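Local structure of SAM-dependent methyltransferase (Streptococcus pneumoniae, 3KR9) at residues Pro179-Val182 and Gln183-Lys187. The protein probably methylates N1 of adenine 22 in tRNA, using S-adenosylmethionine as the methyl donor. Numbering follows the deposited sequence.
Sequences PVFV and QKWQK
Phe181 and Trp185, one helical turn apart, meet edge to face: the pyrrole edge of the indole is directed at the phenyl ring, with ring centroids 4.6 Å apart and planes inclined at 51°. Trp185 CD1 does most of the touching. It sits over the middle of the phenyl face, 3.6 Å from Phe181 CE1, and NE1 follows it over the CE1 side. The two first torsions differ: Phe181 CG is anti to its own nitrogen (chi1 179°), whereas Trp185 CG lies beside its nitrogen (chi1 -74°), which swings the indole back toward the preceding turn. One face of the indole is covered by the extended Lys184 chain, whose CE lies over that face, offset toward the rim; beyond, Lys184 NZ forms salt bridges with Glu123 and Glu151. Elsewhere on the turn, Val182 and Gln186 run side by side in the same direction. Gln186 bends at chi2, bringing OE1 to 3.5 Å from Val182 CG1, a van der Waals contact that leaves the amide on the valine methyl. Gln183 instead reaches back, extended, toward the helix start, its NE2 3.0 Å from Pro179 O. Beneath these side chains four successive i to i+4 bonds hold the spacing, from Gln183 N to Pro179 O through Lys184 N to Val180 O (3.0 Å) to Gln186 N to Val182 O (2.9 Å). Both aromatic side chains touch helix 204-221, where Phe181 meets Val220 and Leu221 and Trp185 meets Ile217; Phe169 adds a further edge-to-face partner for the indole. Val180 and Lys184 pack on Ile142 and Phe149. This i, i+4 aromatic pair belongs to the first arm of the C-terminal helical hairpin, its Phe181/Trp185 side against helix 204-221 and its Val180/Lys184 side against strands 135-145 and 148-157 of the Rossmann-like methyltransferase sheet.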
# COMPACT_ATOMS: atom_id res chain seq x y z
N PRO A 179 -5.82 17.48 5.89
CA PRO A 179 -6.96 17.37 6.79
C PRO A 179 -7.30 15.91 7.09
O PRO A 179 -7.80 15.63 8.19
CB PRO A 179 -8.10 18.03 5.98
CG PRO A 179 -7.39 19.12 5.23
CD PRO A 179 -6.07 18.42 4.78
N VAL A 180 -7.05 15.01 6.13
CA VAL A 180 -7.38 13.59 6.36
C VAL A 180 -6.42 12.96 7.35
O VAL A 180 -6.83 12.18 8.21
CB VAL A 180 -7.40 12.75 5.04
CG1 VAL A 180 -7.38 11.23 5.36
CG2 VAL A 180 -8.58 13.13 4.15
N PHE A 181 -5.14 13.30 7.22
CA PHE A 181 -4.14 12.89 8.20
C PHE A 181 -4.60 13.33 9.63
O PHE A 181 -4.51 12.56 10.59
CB PHE A 181 -2.79 13.52 7.81
CG PHE A 181 -1.66 13.21 8.76
CD1 PHE A 181 -0.79 12.16 8.48
CD2 PHE A 181 -1.43 13.99 9.88
CE1 PHE A 181 0.30 11.86 9.33
CE2 PHE A 181 -0.34 13.71 10.76
CZ PHE A 181 0.53 12.64 10.48
N VAL A 182 -5.08 14.57 9.77
CA VAL A 182 -5.51 15.02 11.12
C VAL A 182 -6.66 14.17 11.68
O VAL A 182 -6.62 13.74 12.83
CB VAL A 182 -5.92 16.51 11.14
CG1 VAL A 182 -6.33 16.95 12.56
CG2 VAL A 182 -4.77 17.42 10.56
N GLN A 183 -7.69 13.92 10.85
CA GLN A 183 -8.82 13.12 11.29
C GLN A 183 -8.36 11.73 11.70
O GLN A 183 -8.76 11.23 12.75
CB GLN A 183 -9.88 13.02 10.18
CG GLN A 183 -10.39 14.37 9.69
CD GLN A 183 -10.96 14.30 8.27
OE1 GLN A 183 -11.59 13.29 7.90
NE2 GLN A 183 -10.73 15.36 7.46
N LYS A 184 -7.50 11.11 10.89
CA LYS A 184 -7.03 9.78 11.26
C LYS A 184 -6.37 9.78 12.62
O LYS A 184 -6.73 8.97 13.46
CB LYS A 184 -6.09 9.14 10.21
CG LYS A 184 -5.48 7.82 10.74
CD LYS A 184 -4.51 7.11 9.73
CE LYS A 184 -3.67 5.97 10.46
NZ LYS A 184 -2.88 5.19 9.43
N TRP A 185 -5.42 10.68 12.85
CA TRP A 185 -4.60 10.58 14.08
C TRP A 185 -5.29 11.12 15.36
O TRP A 185 -5.14 10.57 16.45
CB TRP A 185 -3.19 11.18 13.84
CG TRP A 185 -2.39 10.22 12.99
CD1 TRP A 185 -2.07 10.35 11.65
CD2 TRP A 185 -1.90 8.94 13.39
NE1 TRP A 185 -1.37 9.23 11.23
CE2 TRP A 185 -1.27 8.34 12.26
CE3 TRP A 185 -1.93 8.23 14.59
CZ2 TRP A 185 -0.67 7.10 12.32
CZ3 TRP A 185 -1.34 7.00 14.63
CH2 TRP A 185 -0.73 6.46 13.50
N GLN A 186 -6.09 12.16 15.17
CA GLN A 186 -6.98 12.67 16.19
C GLN A 186 -7.90 11.57 16.67
O GLN A 186 -8.12 11.39 17.85
CB GLN A 186 -7.81 13.82 15.61
CG GLN A 186 -8.00 15.02 16.51
CD GLN A 186 -6.98 16.12 16.24
OE1 GLN A 186 -7.32 17.28 15.93
NE2 GLN A 186 -5.70 15.76 16.33
N LYS A 187 -8.46 10.80 15.74
CA LYS A 187 -9.36 9.73 16.13
C LYS A 187 -8.55 8.65 16.87
O LYS A 187 -8.98 8.10 17.89
CB LYS A 187 -10.15 9.17 14.91
CG LYS A 187 -11.54 8.60 15.26
CD LYS A 187 -12.15 7.80 14.09
CE LYS A 187 -13.40 6.99 14.52
NZ LYS A 187 -14.66 7.83 14.51